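Local coordinates for uracil-DNA glycosylase (PDB 4ZBY), which is an archaeal member of the uracil-DNA glycosylase superfamily that carries an iron-sulfur cluster and holds uracil in a pocket, at residues 60-65 with 166-171; 135-138 with 142-145; 36-41 with 104-109. One frame throughout, in Å; residues are numbered along the deposited sequence.

Contact 1 (60-65 with 166-171); sequences GKLLTQ and AAALYN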
ATOM      1  N   GLY A  60       7.670  -1.781  -8.835  1.00 21.22           N
ATOM      2  CA  GLY A  60       6.412  -2.479  -8.983  1.00 18.42           C
ATOM      3  C   GLY A  60       6.505  -3.863  -9.609  1.00 20.00           C
ATOM      4  O   GLY A  60       5.754  -4.777  -9.218  1.00 21.75           O
ATOM      5  N   LYS A  61       7.378  -4.015 -10.600  1.00 20.39           N
ATOM      6  CA  LYS A  61       7.592  -5.312 -11.240  1.00 21.92           C
ATOM      7  C   LYS A  61       8.157  -6.312 -10.225  1.00 24.13           C
ATOM      8  O   LYS A  61       7.793  -7.494 -10.241  1.00 22.42           O
ATOM      9  CB  LYS A  61       8.509  -5.175 -12.452  1.00 24.72           C
ATOM     10  CG  LYS A  61       7.836  -4.373 -13.594  1.00 27.35           C
ATOM     11  CD  LYS A  61       8.814  -4.000 -14.704  1.00 32.51           C
ATOM     12  CE  LYS A  61       8.145  -3.105 -15.746  1.00 35.86           C
ATOM     13  NZ  LYS A  61       9.059  -2.864 -16.908  1.00 43.70           N
ATOM     14  N   LEU A  62       9.000  -5.829  -9.319  1.00 21.67           N
ATOM     15  CA  LEU A  62       9.532  -6.693  -8.264  1.00 21.21           C
ATOM     16  C   LEU A  62       8.398  -7.084  -7.320  1.00 19.67           C
ATOM     17  O   LEU A  62       8.286  -8.241  -6.920  1.00 23.40           O
ATOM     18  CB  LEU A  62      10.652  -6.006  -7.504  1.00 21.73           C
ATOM     19  CG  LEU A  62      11.212  -6.767  -6.304  1.00 24.03           C
ATOM     20  CD1 LEU A  62      11.596  -8.179  -6.688  1.00 28.76           C
ATOM     21  CD2 LEU A  62      12.425  -6.008  -5.811  1.00 23.51           C
ATOM     22  N   LEU A  63       7.562  -6.114  -6.959  1.00 18.49           N
ATOM     23  CA  LEU A  63       6.417  -6.411  -6.120  1.00 17.31           C
ATOM     24  C   LEU A  63       5.539  -7.479  -6.767  1.00 17.85           C
ATOM     25  O   LEU A  63       5.170  -8.451  -6.118  1.00 18.84           O
ATOM     26  CB  LEU A  63       5.585  -5.157  -5.849  1.00 16.52           C
ATOM     27  CG  LEU A  63       4.304  -5.412  -5.056  1.00 15.53           C
ATOM     28  CD1 LEU A  63       4.599  -5.925  -3.651  1.00 17.36           C
ATOM     29  CD2 LEU A  63       3.451  -4.170  -4.953  1.00 16.54           C
ATOM     30  N   THR A  64       5.210  -7.303  -8.047  1.00 18.06           N
ATOM     31  CA  THR A  64       4.390  -8.288  -8.729  1.00 17.78           C
ATOM     32  C   THR A  64       5.012  -9.685  -8.696  1.00 19.00           C
ATOM     33  O   THR A  64       4.322 -10.690  -8.443  1.00 19.48           O
ATOM     34  CB  THR A  64       4.140  -7.836 -10.188  1.00 20.74           C
ATOM     35  OG1 THR A  64       3.541  -6.546 -10.145  1.00 21.66           O
ATOM     36  CG2 THR A  64       3.217  -8.814 -10.891  1.00 23.18           C
ATOM     37  N   GLN A  65       6.323  -9.753  -8.896  1.00 20.47           N
ATOM     38  CA  GLN A  65       7.024 -11.026  -8.891  1.00 23.20           C
ATOM     39  C   GLN A  65       6.937 -11.688  -7.517  1.00 22.24           C
ATOM     40  O   GLN A  65       6.707 -12.888  -7.431  1.00 22.12           O
ATOM     41  CB  GLN A  65       8.491 -10.857  -9.311  1.00 26.89           C
ATOM     42  CG  GLN A  65       9.262 -12.168  -9.321  1.00 29.26           C
ATOM     43  CD  GLN A  65      10.734 -11.985  -9.660  1.00 35.99           C
ATOM     44  OE1 GLN A  65      11.228 -10.859  -9.773  1.00 37.98           O
ATOM     45  NE2 GLN A  65      11.440 -13.092  -9.819  1.00 40.37           N
ATOM     46  N   ALA A 166      11.256  -0.786  -3.783  1.00 21.67           N
ATOM     47  CA  ALA A 166      12.309   0.014  -4.387  1.00 24.31           C
ATOM     48  C   ALA A 166      13.635  -0.152  -3.637  1.00 29.11           C
ATOM     49  O   ALA A 166      14.706  -0.108  -4.249  1.00 30.69           O
ATOM     50  CB  ALA A 166      11.890   1.459  -4.427  1.00 26.50           C
ATOM     51  N   ALA A 167      13.571  -0.385  -2.327  1.00 25.89           N
ATOM     52  CA  ALA A 167      14.794  -0.510  -1.532  1.00 27.94           C
ATOM     53  C   ALA A 167      15.508  -1.827  -1.799  1.00 27.63           C
ATOM     54  O   ALA A 167      16.680  -1.989  -1.454  1.00 29.53           O
ATOM     55  CB  ALA A 167      14.484  -0.377  -0.033  1.00 29.70           C
ATOM     56  N   ALA A 168      14.799  -2.761  -2.420  1.00 25.17           N
ATOM     57  CA  ALA A 168      15.331  -4.094  -2.662  1.00 25.28           C
ATOM     58  C   ALA A 168      15.871  -4.267  -4.076  1.00 27.70           C
ATOM     59  O   ALA A 168      16.484  -5.279  -4.401  1.00 26.24           O
ATOM     60  CB  ALA A 168      14.267  -5.127  -2.389  1.00 28.29           C
ATOM     61  N   LEU A 169      15.650  -3.272  -4.919  1.00 26.61           N
ATOM     62  CA  LEU A 169      16.084  -3.358  -6.309  1.00 28.83           C
ATOM     63  C   LEU A 169      17.587  -3.561  -6.477  1.00 32.82           C
ATOM     64  O   LEU A 169      18.012  -4.356  -7.306  1.00 32.86           O
ATOM     65  CB  LEU A 169      15.655  -2.100  -7.058  1.00 29.63           C
ATOM     66  CG  LEU A 169      14.168  -1.985  -7.380  1.00 29.41           C
ATOM     67  CD1 LEU A 169      13.894  -0.594  -7.943  1.00 27.56           C
ATOM     68  CD2 LEU A 169      13.761  -3.061  -8.377  1.00 30.39           C
ATOM     69  N   TYR A 170      18.392  -2.851  -5.699  1.00 34.53           N
ATOM     70  CA  TYR A 170      19.839  -2.910  -5.887  1.00 36.76           C
ATOM     71  C   TYR A 170      20.559  -3.297  -4.605  1.00 37.86           C
ATOM     72  O   TYR A 170      21.692  -2.904  -4.377  1.00 39.65           O
ATOM     73  CB  TYR A 170      20.355  -1.564  -6.415  1.00 38.97           C
ATOM     74  CG  TYR A 170      19.492  -1.011  -7.526  1.00 39.29           C
ATOM     75  CD1 TYR A 170      19.593  -1.501  -8.824  1.00 43.38           C
ATOM     76  CD2 TYR A 170      18.564  -0.014  -7.274  1.00 39.89           C
ATOM     77  CE1 TYR A 170      18.792  -1.004  -9.845  1.00 43.38           C
ATOM     78  CE2 TYR A 170      17.759   0.488  -8.280  1.00 42.98           C
ATOM     79  CZ  TYR A 170      17.875  -0.009  -9.563  1.00 46.33           C
ATOM     80  OH  TYR A 170      17.055   0.494 -10.558  1.00 48.95           O
ATOM     81  N   ASN A 171      19.896  -4.099  -3.783  1.00 34.27           N
ATOM     82  CA  ASN A 171      20.434  -4.517  -2.494  1.00 35.73           C
ATOM     83  C   ASN A 171      20.038  -5.959  -2.234  1.00 36.65           C
ATOM     84  O   ASN A 171      18.945  -6.216  -1.713  1.00 34.59           O
ATOM     85  CB  ASN A 171      19.903  -3.598  -1.392  1.00 37.29           C
ATOM     86  CG  ASN A 171      20.540  -3.860  -0.050  1.00 42.45           C
ATOM     87  OD1 ASN A 171      20.977  -4.971   0.245  1.00 44.55           O
ATOM     88  ND2 ASN A 171      20.587  -2.830   0.784  1.00 43.85           N
TER
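Leu62, on one turn of helix 58-71, faces Ala168 and Leu169 in the loop that runs from strand 155-162 to helix 172-190. The backbones stay well apart: the nearest CA atoms, those of Leu62 and Leu169, are 7.6 Å from each other, and no hydrogen bond joins the segments. Residues 166-169 have helical backbone angles without the regular helix bonds, the one from Leu169 N to Ala166 O being weak.

Side chains bridge the gap. Leu62 swings CG anti to its backbone N (chi1 175°), and its branch CD2 does all the touching. CD2 lies 4.0 Å from Ala168 CB and 4.1 Å from Leu169 CD2. The two leucine side chains run past one another head to tail, whereas Ala168 simply points its single methyl at the helix. Arg175 of helix 172-190 touches both Leu62 and Ala168. At the end of the loop, Asn171 OD1 accepts a hydrogen bond from Leu174 N, an N-cap of helix 172-190.

This is helix-to-loop apolar packing, joining helix 58-71 to the segment just after His164 of the uracil pocket; the side chain of Leu169 lies about 9 Å from the bound uracil.

Contact 2 (135-138 with 142-145); sequences ENFS and KVRG
Ser138 and Val143 meet where the chain turns back on itself through the short helix 140-143, with Phe137 and Lys142 packing beside them. Ser138 places OG between its backbone N and carbonyl carbon (chi1 48°), which turns the hydroxyl oxygen against the aliphatic parts of the facing residues. OG lies 3.3 Å from Lys142 CB and 3.4 Å from Val143 CG1; both are van der Waals contacts. A short polar side chain suits this exposed turn, where its oxygen rests against aliphatic carbons of helix 140-143.

The Lys142 side chain, extended beyond CG, runs off the helix past Ser138, its CD 4.0 Å from Ser138 CB. The methylenes thus lie alongside serine, a use of lysine that suits an exposed position.

Val143 divides its work between two methyls. With chi1 at -51°, CG1 goes to Ser138, while CG2 reaches Phe137 CE1 at 4.1 Å. Phe137 holds CG anti to its backbone N (chi1 -180°), which carries the CE1 corner of the ring to that methyl. The two side chains stand roughly perpendicular, and the methyl approaches the ring obliquely. Val143 is buried and Phe137 partly so, both touching Thr126 of helix 123-133, while Ser138 and Lys142 lie at the surface. Ser139 OG bonds to Lys142 N within the intervening turn.

The arrangement is a compact local helical turn, packed against helix 123-133 and leading through Gly145 toward strand 148-152 at the sheet edge.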
ATOM      1  N   GLU A 135      -0.857   2.265  17.127  1.00 31.49           N
ATOM      2  CA  GLU A 135       0.331   1.465  17.382  1.00 27.95           C
ATOM      3  C   GLU A 135       1.553   2.376  17.326  1.00 33.20           C
ATOM      4  O   GLU A 135       1.651   3.218  16.449  1.00 28.98           O
ATOM      5  CB  GLU A 135       0.433   0.323  16.368  1.00 27.08           C
ATOM      6  CG  GLU A 135       1.635  -0.608  16.529  1.00 32.95           C
ATOM      7  CD  GLU A 135       1.555  -1.492  17.765  1.00 40.48           C
ATOM      8  OE1 GLU A 135       0.437  -1.684  18.293  1.00 43.28           O
ATOM      9  OE2 GLU A 135       2.614  -1.986  18.211  1.00 40.45           O
ATOM     10  N   ASN A 136       2.450   2.250  18.304  1.00 34.43           N
ATOM     11  CA  ASN A 136       3.637   3.099  18.332  1.00 34.04           C
ATOM     12  C   ASN A 136       4.565   2.876  17.128  1.00 34.11           C
ATOM     13  O   ASN A 136       4.938   1.739  16.802  1.00 32.57           O
ATOM     14  CB  ASN A 136       4.408   2.871  19.630  1.00 33.23           C
ATOM     15  CG  ASN A 136       5.597   3.782  19.740  1.00 37.35           C
ATOM     16  OD1 ASN A 136       5.442   4.997  19.807  1.00 36.84           O
ATOM     17  ND2 ASN A 136       6.793   3.206  19.725  1.00 37.20           N
ATOM     18  N   PHE A 137       4.933   3.966  16.455  1.00 30.19           N
ATOM     19  CA  PHE A 137       5.855   3.859  15.338  1.00 29.23           C
ATOM     20  C   PHE A 137       7.193   4.492  15.692  1.00 28.99           C
ATOM     21  O   PHE A 137       7.265   5.679  15.997  1.00 30.27           O
ATOM     22  CB  PHE A 137       5.272   4.514  14.086  1.00 28.61           C
ATOM     23  CG  PHE A 137       6.177   4.432  12.876  1.00 24.53           C
ATOM     24  CD1 PHE A 137       6.171   3.322  12.072  1.00 22.92           C
ATOM     25  CD2 PHE A 137       7.070   5.465  12.582  1.00 26.09           C
ATOM     26  CE1 PHE A 137       7.003   3.231  10.983  1.00 23.10           C
ATOM     27  CE2 PHE A 137       7.900   5.384  11.498  1.00 24.57           C
ATOM     28  CZ  PHE A 137       7.861   4.266  10.677  1.00 22.80           C
ATOM     29  N   SER A 138       8.236   3.667  15.658  1.00 29.10           N
ATOM     30  CA  SER A 138       9.609   4.089  15.894  1.00 32.02           C
ATOM     31  C   SER A 138      10.299   4.340  14.555  1.00 29.38           C
ATOM     32  O   SER A 138      10.520   5.479  14.168  1.00 29.85           O
ATOM     33  CB  SER A 138      10.356   3.032  16.702  1.00 36.43           C
ATOM     34  OG  SER A 138      10.134   1.747  16.146  1.00 34.26           O
ATOM     35  N   LYS A 142      12.721  -0.874  12.677  1.00 28.45           N
ATOM     36  CA  LYS A 142      12.455  -1.455  13.996  1.00 29.06           C
ATOM     37  C   LYS A 142      11.127  -2.194  14.036  1.00 29.72           C
ATOM     38  O   LYS A 142      10.921  -3.066  14.896  1.00 30.80           O
ATOM     39  CB  LYS A 142      12.469  -0.367  15.064  1.00 30.89           C
ATOM     40  CG  LYS A 142      13.869   0.019  15.491  1.00 32.64           C
ATOM     41  CD  LYS A 142      13.857   1.212  16.422  1.00 34.16           C
ATOM     42  CE  LYS A 142      15.258   1.546  16.879  1.00 38.60           C
ATOM     43  NZ  LYS A 142      15.252   2.677  17.824  1.00 38.05           N
ATOM     44  N   VAL A 143      10.222  -1.857  13.123  1.00 26.70           N
ATOM     45  CA  VAL A 143       8.882  -2.413  13.222  1.00 24.76           C
ATOM     46  C   VAL A 143       8.547  -3.414  12.130  1.00 26.00           C
ATOM     47  O   VAL A 143       7.565  -4.133  12.259  1.00 27.80           O
ATOM     48  CB  VAL A 143       7.789  -1.310  13.227  1.00 25.59           C
ATOM     49  CG1 VAL A 143       8.103  -0.227  14.279  1.00 30.00           C
ATOM     50  CG2 VAL A 143       7.559  -0.724  11.810  1.00 27.69           C
ATOM     51  N   ARG A 144       9.334  -3.467  11.056  1.00 25.76           N
ATOM     52  CA  ARG A 144       9.009  -4.400   9.968  1.00 24.87           C
ATOM     53  C   ARG A 144       9.217  -5.852  10.379  1.00 25.65           C
ATOM     54  O   ARG A 144       9.940  -6.154  11.371  1.00 24.27           O
ATOM     55  CB  ARG A 144       9.847  -4.099   8.716  1.00 25.32           C
ATOM     56  CG  ARG A 144      11.372  -4.238   8.936  1.00 26.41           C
ATOM     57  CD  ARG A 144      12.026  -5.089   7.832  1.00 27.19           C
ATOM     58  NE  ARG A 144      11.696  -6.508   7.956  1.00 26.71           N
ATOM     59  CZ  ARG A 144      12.359  -7.375   8.714  1.00 27.94           C
ATOM     60  NH1 ARG A 144      13.387  -6.981   9.460  1.00 28.19           N
ATOM     61  NH2 ARG A 144      11.980  -8.648   8.753  1.00 29.32           N
ATOM     62  N   GLY A 145       8.554  -6.739   9.629  1.00 27.92           N
ATOM     63  CA  GLY A 145       8.834  -8.162   9.667  1.00 28.07           C
ATOM     64  C   GLY A 145       8.028  -8.920  10.702  1.00 28.66           C
ATOM     65  O   GLY A 145       8.314 -10.075  11.006  1.00 28.08           O
TER

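Contact 3 (36-41 with 104-109); sequences EIMFVG and PYLDRQ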
ATOM      1  N   GLU A  36      -8.302 -10.430   0.096  1.00 16.16           N
ATOM      2  CA  GLU A  36      -7.844 -10.709   1.465  1.00 15.90           C
ATOM      3  C   GLU A  36      -6.570  -9.964   1.810  1.00 16.18           C
ATOM      4  O   GLU A  36      -6.306  -9.722   2.993  1.00 16.54           O
ATOM      5  CB  GLU A  36      -7.638 -12.194   1.657  1.00 21.78           C
ATOM      6  CG  GLU A  36      -8.974 -12.908   1.711  1.00 26.86           C
ATOM      7  CD  GLU A  36      -8.834 -14.384   1.994  1.00 35.65           C
ATOM      8  OE1 GLU A  36      -7.688 -14.864   2.075  1.00 37.01           O
ATOM      9  OE2 GLU A  36      -9.876 -15.048   2.152  1.00 43.05           O
ATOM     10  N   ILE A  37      -5.759  -9.637   0.807  1.00 13.73           N
ATOM     11  CA  ILE A  37      -4.519  -8.885   1.058  1.00 14.85           C
ATOM     12  C   ILE A  37      -4.523  -7.555   0.323  1.00 15.69           C
ATOM     13  O   ILE A  37      -4.735  -7.473  -0.886  1.00 14.17           O
ATOM     14  CB  ILE A  37      -3.268  -9.672   0.634  1.00 15.38           C
ATOM     15  CG1 ILE A  37      -3.311 -11.095   1.202  1.00 17.84           C
ATOM     16  CG2 ILE A  37      -1.998  -8.890   1.035  1.00 16.67           C
ATOM     17  CD1 ILE A  37      -2.121 -11.994   0.806  1.00 16.43           C
ATOM     18  N   MET A  38      -4.267  -6.504   1.073  1.00 13.99           N
ATOM     19  CA  MET A  38      -4.230  -5.167   0.517  1.00 15.16           C
ATOM     20  C   MET A  38      -2.793  -4.672   0.687  1.00 14.50           C
ATOM     21  O   MET A  38      -2.213  -4.814   1.770  1.00 15.61           O
ATOM     22  CB  MET A  38      -5.260  -4.284   1.244  1.00 16.72           C
ATOM     23  CG  MET A  38      -5.346  -2.858   0.802  1.00 22.21           C
ATOM     24  SD  MET A  38      -6.786  -2.109   1.662  1.00 25.61           S
ATOM     25  CE  MET A  38      -6.611  -0.486   0.969  1.00 25.60           C
ATOM     26  N   PHE A  39      -2.195  -4.148  -0.382  1.00 14.08           N
ATOM     27  CA  PHE A  39      -0.825  -3.591  -0.335  1.00 12.67           C
ATOM     28  C   PHE A  39      -0.914  -2.088  -0.399  1.00 14.49           C
ATOM     29  O   PHE A  39      -1.622  -1.544  -1.243  1.00 15.54           O
ATOM     30  CB  PHE A  39       0.015  -4.110  -1.516  1.00 14.81           C
ATOM     31  CG  PHE A  39       0.224  -5.588  -1.476  1.00 15.68           C
ATOM     32  CD1 PHE A  39       1.343  -6.120  -0.849  1.00 15.53           C
ATOM     33  CD2 PHE A  39      -0.734  -6.432  -1.990  1.00 15.11           C
ATOM     34  CE1 PHE A  39       1.523  -7.495  -0.769  1.00 15.27           C
ATOM     35  CE2 PHE A  39      -0.572  -7.817  -1.921  1.00 15.14           C
ATOM     36  CZ  PHE A  39       0.559  -8.339  -1.312  1.00 14.48           C
ATOM     37  N   VAL A  40      -0.195  -1.415   0.479  1.00 13.01           N
ATOM     38  CA  VAL A  40      -0.216   0.054   0.469  1.00 14.62           C
ATOM     39  C   VAL A  40       1.188   0.596   0.412  1.00 15.16           C
ATOM     40  O   VAL A  40       1.976   0.375   1.331  1.00 16.82           O
ATOM     41  CB  VAL A  40      -0.916   0.627   1.731  1.00 14.97           C
ATOM     42  CG1 VAL A  40      -1.069   2.150   1.628  1.00 14.85           C
ATOM     43  CG2 VAL A  40      -2.276  -0.036   1.938  1.00 14.54           C
ATOM     44  N   GLY A  41       1.494   1.312  -0.667  1.00 13.34           N
ATOM     45  CA  GLY A  41       2.779   1.987  -0.773  1.00 14.05           C
ATOM     46  C   GLY A  41       2.725   3.452  -0.392  1.00 16.71           C
ATOM     47  O   GLY A  41       1.796   3.928   0.251  1.00 15.49           O
ATOM     48  N   PRO A 104      -7.797  10.259   3.464  1.00 20.82           N
ATOM     49  CA  PRO A 104      -9.179   9.785   3.636  1.00 22.62           C
ATOM     50  C   PRO A 104      -9.647   8.841   2.528  1.00 24.96           C
ATOM     51  O   PRO A 104     -10.541   8.020   2.779  1.00 22.32           O
ATOM     52  CB  PRO A 104      -9.994  11.077   3.628  1.00 25.36           C
ATOM     53  CG  PRO A 104      -9.063  12.089   4.226  1.00 26.95           C
ATOM     54  CD  PRO A 104      -7.709  11.722   3.643  1.00 23.14           C
ATOM     55  N   TYR A 105      -9.046   8.927   1.340  1.00 20.47           N
ATOM     56  CA  TYR A 105      -9.361   7.973   0.275  1.00 17.57           C
ATOM     57  C   TYR A 105      -8.936   6.576   0.676  1.00 17.08           C
ATOM     58  O   TYR A 105      -9.688   5.628   0.493  1.00 16.98           O
ATOM     59  CB  TYR A 105      -8.661   8.347  -1.037  1.00 17.91           C
ATOM     60  CG  TYR A 105      -9.186   9.605  -1.721  1.00 19.92           C
ATOM     61  CD1 TYR A 105     -10.552   9.785  -1.908  1.00 20.77           C
ATOM     62  CD2 TYR A 105      -8.308  10.588  -2.196  1.00 20.08           C
ATOM     63  CE1 TYR A 105     -11.052  10.890  -2.569  1.00 22.89           C
ATOM     64  CE2 TYR A 105      -8.793  11.707  -2.859  1.00 21.23           C
ATOM     65  CZ  TYR A 105     -10.184  11.844  -3.038  1.00 22.00           C
ATOM     66  OH  TYR A 105     -10.710  12.944  -3.677  1.00 25.34           O
ATOM     67  N   LEU A 106      -7.724   6.448   1.213  1.00 18.80           N
ATOM     68  CA  LEU A 106      -7.265   5.134   1.688  1.00 16.44           C
ATOM     69  C   LEU A 106      -8.158   4.582   2.831  1.00 18.00           C
ATOM     70  O   LEU A 106      -8.511   3.406   2.830  1.00 18.62           O
ATOM     71  CB  LEU A 106      -5.816   5.235   2.153  1.00 16.57           C
ATOM     72  CG  LEU A 106      -5.212   3.959   2.746  1.00 16.26           C
ATOM     73  CD1 LEU A 106      -5.203   2.875   1.705  1.00 18.27           C
ATOM     74  CD2 LEU A 106      -3.797   4.229   3.253  1.00 18.04           C
ATOM     75  N   ASP A 107      -8.487   5.438   3.790  1.00 18.48           N
ATOM     76  CA  ASP A 107      -9.415   5.095   4.874  1.00 20.61           C
ATOM     77  C   ASP A 107     -10.690   4.506   4.283  1.00 20.75           C
ATOM     78  O   ASP A 107     -11.198   3.486   4.749  1.00 22.24           O
ATOM     79  CB  ASP A 107      -9.794   6.311   5.715  1.00 24.58           C
ATOM     80  CG  ASP A 107      -8.636   6.897   6.482  1.00 24.92           C
ATOM     81  OD1 ASP A 107      -7.599   6.227   6.642  1.00 22.60           O
ATOM     82  OD2 ASP A 107      -8.784   8.037   6.944  1.00 26.59           O
ATOM     83  N   ARG A 108     -11.210   5.171   3.254  1.00 21.19           N
ATOM     84  CA  ARG A 108     -12.463   4.739   2.641  1.00 22.09           C
ATOM     85  C   ARG A 108     -12.295   3.417   1.920  1.00 20.52           C
ATOM     86  O   ARG A 108     -13.211   2.578   1.919  1.00 20.50           O
ATOM     87  CB  ARG A 108     -12.979   5.810   1.682  1.00 23.23           C
ATOM     88  CG  ARG A 108     -13.478   7.046   2.419  1.00 22.19           C
ATOM     89  CD  ARG A 108     -13.723   8.227   1.482  1.00 25.94           C
ATOM     90  NE  ARG A 108     -14.654   7.919   0.397  1.00 24.50           N
ATOM     91  CZ  ARG A 108     -14.885   8.743  -0.618  1.00 25.76           C
ATOM     92  NH1 ARG A 108     -14.244   9.904  -0.668  1.00 24.65           N
ATOM     93  NH2 ARG A 108     -15.741   8.411  -1.578  1.00 25.86           N
ATOM     94  N   GLN A 109     -11.123   3.213   1.325  1.00 18.10           N
ATOM     95  CA  GLN A 109     -10.857   1.979   0.591  1.00 15.93           C
ATOM     96  C   GLN A 109     -10.750   0.810   1.570  1.00 18.88           C
ATOM     97  O   GLN A 109     -11.294  -0.292   1.325  1.00 17.81           O
ATOM     98  CB  GLN A 109      -9.582   2.109  -0.273  1.00 15.10           C
ATOM     99  CG  GLN A 109      -9.774   3.063  -1.425  1.00 14.05           C
ATOM    100  CD  GLN A 109      -8.482   3.372  -2.168  1.00 17.49           C
ATOM    101  OE1 GLN A 109      -7.442   3.576  -1.542  1.00 17.80           O
ATOM    102  NE2 GLN A 109      -8.537   3.381  -3.504  1.00 15.29           N
TER
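Leu106 and Met38 bury the most surface here, with Val40 third, and together they fasten helix 96-113 to strand 37-41. Leu106 points from the helix toward the strand with CG anti to its backbone N (chi1 177°). Its CD1 meets Met38 CE at 3.7 Å and Val40 CG2 at 4.1 Å, while CD2 meets Val40 CG1 at 3.8 Å.

Met38 is a fully extended chain that carries CE across the gap; there the methyl also reaches Gln109 CB at 4.1 Å. Its chain runs at about a right angle to that of Gln109. Val40, a beta-branched residue well suited to a strand, approaches Leu106 tip to tip, its shorter side chain sufficing because the CA atoms of Val40 and Leu106 are 8.8 Å apart. Gln109 offers its aliphatic root to the methionine, while its amide turns elsewhere: NE2 bonds to Pro28 O and OE1 to Lys85 NZ.

The axes of strand 37-41 and helical segment 104-109 come within 11.6 Å and run antiparallel, at 173°. This is the helix-on-sheet packing of an alpha/beta fold; Gly41 at the strand end belongs to the uracil pocket, and Tyr105 on the helix to that of the iron-sulfur cluster.

All three contacts belong to one alpha/beta unit, but their centres lie 19 to 21 Å apart. Contacts 1 and 3 cross along the chain, their segments alternating in the order 36-41, 60-65, 104-109 and 166-171, and they touch through packing of Leu63 on Phe39. Strand 37-41 therefore meets helix 58-71 through Phe39 and helix 96-113 through Met38 and Val40, which ties helices and sheet together beside the uracil pocket, to which Gly41 of contact 3 belongs. Contact 2 falls between the two segments of contact 1 in sequence and after contact 3; it touches neither, its nearest atoms being about 9 Å from contact 1 and 11 Å from contact 3. Contact 3 is central and buried, and contact 2 is a local surface turn.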